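Local coordinates for RabGAP/TBC protein (Chlamydomonas reinhardtii, PDB 4P17) that probably acts as a flagellar GTPase-activating protein for Rab GTPases through its all-helical TBC domain, although its own function is not established, at residues V143-V148 with L179-L184; P212-H217 with N275-G280; L266-I271 with D300-T305. All blocks are in the same frame, centred on the assembly; numbering follows the deposited sequence.

Interaction 1: V143-V148 with L179-L184; sequences VHNERV and LVEDIL
The chain leaves helix 128-144 at Asn145 and turns beside the last turns of helix 169-183, the CA atoms of Val148 and Val180 lying 8.6 Å apart, so that side chains alone bridge the two segments. His144 and Glu181 meet from opposite directions. His144 NE2 donates to Glu181 OE2 at 2.9 Å with a somewhat bent N-H...O angle of 146°; the acceptor lies close to the ring plane and is approached on its syn side, a His-carboxylate hydrogen bond. His144 ND1 is hydrogen-bonded to Tyr94 OH; with both ring nitrogens engaged, the imidazole is probably fixed in rotation. Tyr141 OH is hydrogen-bonded to Glu181 OE2, and Lys86 forms a salt bridge with OE1, so both carboxylate oxygens are engaged and the negative charge is probably stabilised. The contact thus joins two helix C-termini at the surface of the all-helical TBC fold. Within 143-148, Asn145 forms an Asx motif: its OD1 accepts from Val148 N at 3.2 Å, the donor lying well above the carbonyl plane. Across the contact Asn145 ND2, hydrogen-bonded to Tyr141 OH, packs 4.0 Å from Glu181 CG. Val148 reaches Val180 tip to tip, CG2 to CG1 at 3.9 Å.

Interaction 2: P212-H217 with N275-G280; sequences PRLQQH and NMLRVG
Leu277 inserts its side chain between Arg213 and His217 on helix 212-221, and this is where the contact is densest. Leu277 CD2 comes within 3.5 Å of His217 CB, while Leu277 CA sits over the face of the His217 imidazole, 3.9 Å from the ring centroid and 18° off the normal, a CH-pi contact. With CG of His217 anti to the backbone N (chi1 -179°), the ring extends across to the C-terminal part of helix 273-277, where it lies among the carbonyl groups of Met276, Leu277 and Val279. On the buried flank, Leu214 crosses Met276: Leu214 CD1 packs 3.8 Å from Met276 CB, and the bend of the methionine at chi3 (-68°) carries Met276 CE to 3.8 Å from Leu214 CD2. Leu269 and Leu285 extend this apolar patch. The outer flank is looser and faces solvent: Arg213 is exposed, its CB 4.0 Å from Leu277 CD1 and the placement of its guanidinium doubtful, and the chain at Val279 and Gly280 contributes little packing. The arrangement is packing of helix 212-221 against helix 273-277 and the loop after it, in the all-helical TBC fold, seated against helices 259-271 and 282-294.

Interaction 3: L266-I271 with D300-T305; sequences LAMLKI and DVLMAT
Leu302 has CG anti to its own amide nitrogen (chi1 -178°), which carries CD1 to the helix 259-271 side, and Met268, bent at both chi2 and chi3, curls its sulfur to meet it, SD lying 3.6 Å from Leu302 CD1. Ile271 CD1 meets Leu302 CD1 at 4.0 Å, the side chains crossing at about a right angle, and the three side chains form one apolar cluster. Beside it, Ala267 faces Thr305 where the backbones come nearest, their CA atoms 5.5 Å apart; the small Ala267 CB rests 3.8 Å from Thr305 CG2. The threonine presents this methyl to the opposing helix, and Lys270 CE lies 3.7 Å from Thr305 CG2. The hydroxyl is turned back to its own helix, where Thr305 OG1 donates to Val301 O at 2.7 Å. That carbonyl also takes the Thr305 amide, the two donors arriving on opposite faces of its plane. Ile271 CD1 lies over the hydroxyl; no hydrogen bond crosses between the segments. The segment axes pass 9.0 Å apart at 113°, a steep crossing of two helices packed through apolar side chains, the methyl of Thr305 and the aliphatic part of Lys270 in the all-helical TBC fold.

In the fold
From the N terminus, interaction 1 comes first, closing a mostly helical excursion of 30 residues between 143-148 and 179-184; it is complete before either of the others begins. Interaction 2 then opens on helix 212-221 and closes, after 57 intervening residues, at 275-280 on helix 273-277 and beyond. Interaction 3 starts within that span, on helix 259-271, and ends beyond it on helix 299-306, so the two cross along the chain. They also touch in space, Met276 CE lying 3.5 Å from Leu269 O, with centres about 17 Å apart. Interaction 1 sits across the chain's centre from interaction 3, their centres about 29 Å apart, and ties together a separate part of the helical fold.

Interaction 1: V143-V148 with L179-L184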
loop_
_atom_site.group_PDB
_atom_site.type_symbol
_atom_site.label_atom_id
_atom_site.label_comp_id
_atom_site.label_asym_id
_atom_site.label_seq_id
_atom_site.Cartn_x
_atom_site.Cartn_y
_atom_site.Cartn_z
ATOM N N VAL A 143 -0.703 18.139 -11.921
ATOM C CA VAL A 143 -0.210 18.937 -13.043
ATOM C C VAL A 143 0.995 18.278 -13.723
ATOM O O VAL A 143 1.198 18.450 -14.922
ATOM C CB VAL A 143 0.155 20.371 -12.600
ATOM C CG1 VAL A 143 -1.111 21.080 -12.085
ATOM C CG2 VAL A 143 1.253 20.379 -11.534
ATOM N N HIS A 144 1.771 17.505 -12.977
ATOM C CA HIS A 144 2.904 16.778 -13.552
ATOM C C HIS A 144 2.452 15.731 -14.567
ATOM O O HIS A 144 3.076 15.541 -15.601
ATOM C CB HIS A 144 3.683 16.138 -12.428
ATOM C CG HIS A 144 4.479 14.962 -12.824
ATOM N ND1 HIS A 144 5.674 15.055 -13.500
ATOM C CD2 HIS A 144 4.267 13.647 -12.601
ATOM C CE1 HIS A 144 6.154 13.837 -13.686
ATOM N NE2 HIS A 144 5.325 12.972 -13.137
ATOM N N ASN A 145 1.369 15.044 -14.225
ATOM C CA ASN A 145 0.771 13.988 -15.023
ATOM C C ASN A 145 -0.676 14.344 -15.217
ATOM O O ASN A 145 -1.561 13.936 -14.479
ATOM C CB ASN A 145 0.931 12.647 -14.310
ATOM C CG ASN A 145 0.465 11.484 -15.151
ATOM O OD1 ASN A 145 -0.249 11.659 -16.133
ATOM N ND2 ASN A 145 0.851 10.292 -14.754
ATOM N N GLU A 146 -0.912 15.195 -16.203
ATOM C CA GLU A 146 -2.242 15.717 -16.435
ATOM C C GLU A 146 -3.176 14.633 -16.945
ATOM O O GLU A 146 -4.392 14.765 -16.830
ATOM C CB GLU A 146 -2.182 16.882 -17.437
ATOM N N ARG A 147 -2.614 13.573 -17.527
ATOM C CA ARG A 147 -3.456 12.553 -18.145
ATOM C C ARG A 147 -4.167 11.799 -17.040
ATOM O O ARG A 147 -5.336 11.439 -17.177
ATOM C CB ARG A 147 -2.638 11.600 -19.041
ATOM N N VAL A 148 -3.463 11.589 -15.930
ATOM C CA VAL A 148 -4.000 10.891 -14.780
ATOM C C VAL A 148 -4.739 11.886 -13.876
ATOM O O VAL A 148 -5.841 11.632 -13.391
ATOM C CB VAL A 148 -2.859 10.175 -13.996
ATOM C CG1 VAL A 148 -3.327 9.702 -12.627
ATOM C CG2 VAL A 148 -2.337 9.014 -14.798
ATOM N N LEU A 179 5.094 4.821 -8.938
ATOM C CA LEU A 179 3.981 3.889 -8.785
ATOM C C LEU A 179 2.985 3.940 -9.934
ATOM O O LEU A 179 2.630 2.923 -10.529
ATOM C CB LEU A 179 3.292 4.193 -7.454
ATOM C CG LEU A 179 1.965 3.512 -7.194
ATOM C CD1 LEU A 179 2.221 2.049 -6.790
ATOM C CD2 LEU A 179 1.196 4.236 -6.125
ATOM N N VAL A 180 2.517 5.139 -10.220
ATOM C CA VAL A 180 1.554 5.401 -11.272
ATOM C C VAL A 180 2.160 5.160 -12.633
ATOM O O VAL A 180 1.507 4.579 -13.495
ATOM C CB VAL A 180 1.053 6.844 -11.210
ATOM C CG1 VAL A 180 0.075 7.132 -12.317
ATOM C CG2 VAL A 180 0.403 7.114 -9.878
ATOM N N GLU A 181 3.385 5.635 -12.846
ATOM C CA GLU A 181 3.920 5.640 -14.197
ATOM C C GLU A 181 4.650 4.362 -14.591
ATOM O O GLU A 181 4.670 4.020 -15.776
ATOM C CB GLU A 181 4.834 6.846 -14.374
ATOM C CG GLU A 181 4.101 8.143 -14.062
ATOM C CD GLU A 181 5.009 9.321 -13.838
ATOM O OE1 GLU A 181 6.161 9.358 -14.357
ATOM O OE2 GLU A 181 4.576 10.219 -13.098
ATOM N N ASP A 182 5.247 3.656 -13.624
ATOM C CA ASP A 182 6.221 2.592 -13.943
ATOM C C ASP A 182 5.863 1.238 -13.323
ATOM O O ASP A 182 6.189 0.205 -13.870
ATOM C CB ASP A 182 7.629 2.996 -13.480
ATOM C CG ASP A 182 8.086 4.296 -14.116
ATOM O OD1 ASP A 182 7.740 4.521 -15.292
ATOM O OD2 ASP A 182 8.779 5.079 -13.452
ATOM N N ILE A 183 5.179 1.266 -12.191
ATOM C CA ILE A 183 4.895 0.035 -11.451
ATOM C C ILE A 183 3.486 -0.480 -11.773
ATOM O O ILE A 183 3.341 -1.625 -12.221
ATOM C CB ILE A 183 5.059 0.237 -9.969
ATOM C CG1 ILE A 183 6.526 0.607 -9.668
ATOM C CG2 ILE A 183 4.677 -1.046 -9.222
ATOM C CD1 ILE A 183 6.835 0.834 -8.172
ATOM N N LEU A 184 2.467 0.348 -11.581
ATOM C CA LEU A 184 1.095 -0.062 -11.906
ATOM C C LEU A 184 0.905 -0.039 -13.424
ATOM O O LEU A 184 1.625 0.649 -14.132
ATOM C CB LEU A 184 0.083 0.847 -11.228
ATOM C CG LEU A 184 0.143 0.905 -9.686
ATOM C CD1 LEU A 184 -0.592 2.138 -9.166
ATOM C CD2 LEU A 184 -0.414 -0.339 -9.045
#

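Interaction 2: P212-H217 with N275-G280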
loop_
_atom_site.group_PDB
_atom_site.type_symbol
_atom_site.label_atom_id
_atom_site.label_comp_id
_atom_site.label_asym_id
_atom_site.label_seq_id
_atom_site.Cartn_x
_atom_site.Cartn_y
_atom_site.Cartn_z
ATOM N N PRO A 212 -11.732 -23.286 -3.644
ATOM C CA PRO A 212 -12.975 -23.710 -4.305
ATOM C C PRO A 212 -14.222 -23.638 -3.408
ATOM O O PRO A 212 -15.287 -23.344 -3.925
ATOM C CB PRO A 212 -12.677 -25.155 -4.723
ATOM C CG PRO A 212 -11.560 -25.602 -3.874
ATOM C CD PRO A 212 -10.729 -24.369 -3.597
ATOM N N ARG A 213 -14.083 -23.868 -2.102
ATOM C CA ARG A 213 -15.208 -23.706 -1.187
ATOM C C ARG A 213 -15.680 -22.273 -1.172
ATOM O O ARG A 213 -16.873 -21.994 -1.079
ATOM C CB ARG A 213 -14.840 -24.100 0.219
ATOM C CG ARG A 213 -14.732 -25.571 0.441
ATOM C CD ARG A 213 -14.235 -25.810 1.874
ATOM N NE ARG A 213 -15.318 -25.754 2.858
ATOM C CZ ARG A 213 -15.159 -25.473 4.153
ATOM N NH1 ARG A 213 -13.955 -25.185 4.633
ATOM N NH2 ARG A 213 -16.215 -25.462 4.972
ATOM N N LEU A 214 -14.732 -21.354 -1.241
ATOM C CA LEU A 214 -15.087 -19.963 -1.215
ATOM C C LEU A 214 -15.792 -19.572 -2.518
ATOM O O LEU A 214 -16.756 -18.814 -2.499
ATOM C CB LEU A 214 -13.838 -19.106 -0.966
ATOM C CG LEU A 214 -14.140 -17.673 -0.547
ATOM C CD1 LEU A 214 -14.971 -17.581 0.730
ATOM C CD2 LEU A 214 -12.863 -16.861 -0.382
ATOM N N GLN A 215 -15.365 -20.127 -3.646
ATOM C CA GLN A 215 -15.978 -19.734 -4.926
ATOM C C GLN A 215 -17.444 -20.179 -4.994
ATOM O O GLN A 215 -18.324 -19.422 -5.404
ATOM C CB GLN A 215 -15.186 -20.301 -6.105
ATOM C CG GLN A 215 -15.493 -19.620 -7.437
ATOM C CD GLN A 215 -15.038 -18.162 -7.534
ATOM O OE1 GLN A 215 -15.411 -17.320 -6.718
ATOM N NE2 GLN A 215 -14.263 -17.847 -8.586
ATOM N N GLN A 216 -17.698 -21.406 -4.558
ATOM C CA GLN A 216 -19.053 -21.944 -4.501
ATOM C C GLN A 216 -19.928 -21.053 -3.626
ATOM O O GLN A 216 -21.091 -20.770 -3.928
ATOM C CB GLN A 216 -19.032 -23.370 -3.946
ATOM N N HIS A 217 -19.320 -20.605 -2.545
ATOM C CA HIS A 217 -19.972 -19.790 -1.557
ATOM C C HIS A 217 -20.247 -18.405 -2.123
ATOM O O HIS A 217 -21.340 -17.888 -1.972
ATOM C CB HIS A 217 -19.122 -19.716 -0.297
ATOM C CG HIS A 217 -19.745 -18.896 0.789
ATOM N ND1 HIS A 217 -20.990 -19.179 1.307
ATOM C CD2 HIS A 217 -19.304 -17.787 1.429
ATOM C CE1 HIS A 217 -21.293 -18.271 2.223
ATOM N NE2 HIS A 217 -20.291 -17.414 2.313
ATOM N N ASN A 275 -14.028 -17.982 8.130
ATOM C CA ASN A 275 -14.936 -16.912 8.566
ATOM C C ASN A 275 -16.035 -16.571 7.544
ATOM O O ASN A 275 -17.224 -16.418 7.902
ATOM C CB ASN A 275 -14.125 -15.653 8.871
ATOM C CG ASN A 275 -12.958 -15.921 9.815
ATOM O OD1 ASN A 275 -11.991 -16.621 9.475
ATOM N ND2 ASN A 275 -13.044 -15.358 11.008
ATOM N N MET A 276 -15.628 -16.435 6.283
ATOM C CA MET A 276 -16.547 -16.061 5.220
ATOM C C MET A 276 -17.564 -17.165 4.904
ATOM O O MET A 276 -18.701 -16.870 4.531
ATOM C CB MET A 276 -15.770 -15.696 3.943
ATOM C CG MET A 276 -15.323 -14.247 3.915
ATOM S SD MET A 276 -14.316 -13.836 2.472
ATOM C CE MET A 276 -12.863 -14.780 2.845
ATOM N N LEU A 277 -17.175 -18.420 5.063
ATOM C CA LEU A 277 -18.037 -19.509 4.592
ATOM C C LEU A 277 -19.287 -19.621 5.451
ATOM O O LEU A 277 -20.291 -20.189 5.012
ATOM C CB LEU A 277 -17.303 -20.843 4.591
ATOM C CG LEU A 277 -16.258 -21.044 3.491
ATOM C CD1 LEU A 277 -15.495 -22.317 3.767
ATOM C CD2 LEU A 277 -16.907 -21.079 2.108
ATOM N N ARG A 278 -19.230 -19.082 6.665
ATOM C CA ARG A 278 -20.385 -19.136 7.565
ATOM C C ARG A 278 -21.351 -17.971 7.370
ATOM O O ARG A 278 -22.366 -17.916 8.028
ATOM C CB ARG A 278 -19.913 -19.166 9.011
ATOM C CG ARG A 278 -19.077 -20.384 9.383
ATOM C CD ARG A 278 -18.533 -20.275 10.800
ATOM N NE ARG A 278 -17.757 -19.048 10.981
ATOM C CZ ARG A 278 -18.261 -17.885 11.385
ATOM N NH1 ARG A 278 -19.552 -17.769 11.668
ATOM N NH2 ARG A 278 -17.469 -16.832 11.510
ATOM N N VAL A 279 -21.063 -17.060 6.438
ATOM C CA VAL A 279 -21.902 -15.885 6.246
ATOM C C VAL A 279 -22.744 -16.069 5.000
ATOM O O VAL A 279 -22.213 -16.224 3.926
ATOM C CB VAL A 279 -21.070 -14.588 6.126
ATOM C CG1 VAL A 279 -21.971 -13.391 5.867
ATOM C CG2 VAL A 279 -20.261 -14.360 7.387
ATOM N N GLY A 280 -24.061 -16.005 5.154
ATOM C CA GLY A 280 -24.968 -16.372 4.098
ATOM C C GLY A 280 -25.539 -15.215 3.317
ATOM O O GLY A 280 -26.480 -15.394 2.550
#

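Interaction 3: L266-I271 with D300-T305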
loop_
_atom_site.group_PDB
_atom_site.type_symbol
_atom_site.label_atom_id
_atom_site.label_comp_id
_atom_site.label_asym_id
_atom_site.label_seq_id
_atom_site.Cartn_x
_atom_site.Cartn_y
_atom_site.Cartn_z
ATOM N N LEU A 266 -5.506 -12.573 -2.455
ATOM C CA LEU A 266 -5.846 -13.995 -2.326
ATOM C C LEU A 266 -5.503 -14.468 -0.917
ATOM O O LEU A 266 -6.275 -15.215 -0.307
ATOM C CB LEU A 266 -5.096 -14.867 -3.348
ATOM C CG LEU A 266 -5.493 -16.336 -3.181
ATOM C CD1 LEU A 266 -6.932 -16.538 -3.685
ATOM C CD2 LEU A 266 -4.539 -17.236 -3.862
ATOM N N ALA A 267 -4.351 -14.026 -0.404
ATOM C CA ALA A 267 -3.923 -14.442 0.932
ATOM C C ALA A 267 -4.948 -14.001 1.976
ATOM O O ALA A 267 -5.248 -14.739 2.900
ATOM C CB ALA A 267 -2.541 -13.886 1.259
ATOM N N MET A 268 -5.485 -12.798 1.836
ATOM C CA MET A 268 -6.536 -12.341 2.744
ATOM C C MET A 268 -7.743 -13.241 2.716
ATOM O O MET A 268 -8.333 -13.518 3.754
ATOM C CB MET A 268 -6.971 -10.931 2.384
ATOM C CG MET A 268 -5.954 -9.908 2.673
ATOM S SD MET A 268 -5.754 -9.577 4.418
ATOM C CE MET A 268 -7.406 -9.106 4.934
ATOM N N LEU A 269 -8.129 -13.675 1.521
ATOM C CA LEU A 269 -9.284 -14.542 1.388
ATOM C C LEU A 269 -8.996 -15.935 1.945
ATOM O O LEU A 269 -9.889 -16.567 2.508
ATOM C CB LEU A 269 -9.717 -14.612 -0.063
ATOM C CG LEU A 269 -10.129 -13.261 -0.668
ATOM C CD1 LEU A 269 -10.535 -13.356 -2.140
ATOM C CD2 LEU A 269 -11.251 -12.619 0.140
ATOM N N LYS A 270 -7.764 -16.415 1.775
ATOM C CA LYS A 270 -7.383 -17.710 2.322
ATOM C C LYS A 270 -7.454 -17.686 3.841
ATOM O O LYS A 270 -7.983 -18.600 4.492
ATOM C CB LYS A 270 -5.978 -18.078 1.858
ATOM C CG LYS A 270 -5.507 -19.452 2.230
ATOM C CD LYS A 270 -4.350 -19.851 1.339
ATOM C CE LYS A 270 -3.217 -20.500 2.122
ATOM N NZ LYS A 270 -3.670 -21.569 3.047
ATOM N N ILE A 271 -6.908 -16.626 4.408
ATOM C CA ILE A 271 -6.752 -16.515 5.857
ATOM C C ILE A 271 -8.129 -16.420 6.541
ATOM O O ILE A 271 -8.354 -16.991 7.618
ATOM C CB ILE A 271 -5.849 -15.280 6.159
ATOM C CG1 ILE A 271 -4.400 -15.611 5.821
ATOM C CG2 ILE A 271 -5.952 -14.848 7.597
ATOM C CD1 ILE A 271 -3.423 -14.411 5.862
ATOM N N ASP A 300 3.338 -10.654 9.213
ATOM C CA ASP A 300 4.235 -11.726 8.838
ATOM C C ASP A 300 3.464 -12.848 8.141
ATOM O O ASP A 300 3.856 -13.347 7.070
ATOM C CB ASP A 300 4.961 -12.313 10.055
ATOM C CG ASP A 300 6.086 -11.443 10.591
ATOM O OD1 ASP A 300 6.612 -10.555 9.875
ATOM O OD2 ASP A 300 6.490 -11.721 11.743
ATOM N N VAL A 301 2.358 -13.251 8.755
ATOM C CA VAL A 301 1.556 -14.329 8.203
ATOM C C VAL A 301 0.895 -13.895 6.901
ATOM O O VAL A 301 0.755 -14.709 5.965
ATOM C CB VAL A 301 0.520 -14.781 9.212
ATOM C CG1 VAL A 301 -0.468 -15.770 8.589
ATOM C CG2 VAL A 301 1.244 -15.368 10.416
ATOM N N LEU A 302 0.485 -12.637 6.812
ATOM C CA LEU A 302 -0.101 -12.181 5.545
ATOM C C LEU A 302 0.887 -12.368 4.402
ATOM O O LEU A 302 0.522 -12.856 3.322
ATOM C CB LEU A 302 -0.534 -10.707 5.600
ATOM C CG LEU A 302 -1.197 -10.233 4.287
ATOM C CD1 LEU A 302 -2.472 -11.030 3.951
ATOM C CD2 LEU A 302 -1.525 -8.739 4.383
ATOM N N MET A 303 2.118 -11.910 4.567
ATOM C CA MET A 303 3.030 -11.950 3.422
ATOM C C MET A 303 3.491 -13.391 3.160
ATOM O O MET A 303 3.625 -13.830 2.019
ATOM C CB MET A 303 4.224 -11.049 3.639
ATOM C CG MET A 303 3.852 -9.584 3.806
ATOM S SD MET A 303 2.711 -8.996 2.541
ATOM C CE MET A 303 3.665 -8.994 1.013
ATOM N N ALA A 304 3.765 -14.128 4.225
ATOM C CA ALA A 304 4.177 -15.500 4.046
ATOM C C ALA A 304 3.057 -16.289 3.336
ATOM O O ALA A 304 3.307 -17.153 2.469
ATOM C CB ALA A 304 4.516 -16.111 5.376
ATOM N N THR A 305 1.814 -15.972 3.668
ATOM C CA THR A 305 0.706 -16.667 3.015
ATOM C C THR A 305 0.634 -16.235 1.544
ATOM O O THR A 305 0.452 -17.070 0.666
ATOM C CB THR A 305 -0.637 -16.432 3.731
ATOM O OG1 THR A 305 -0.529 -16.896 5.087
ATOM C CG2 THR A 305 -1.764 -17.179 3.035
#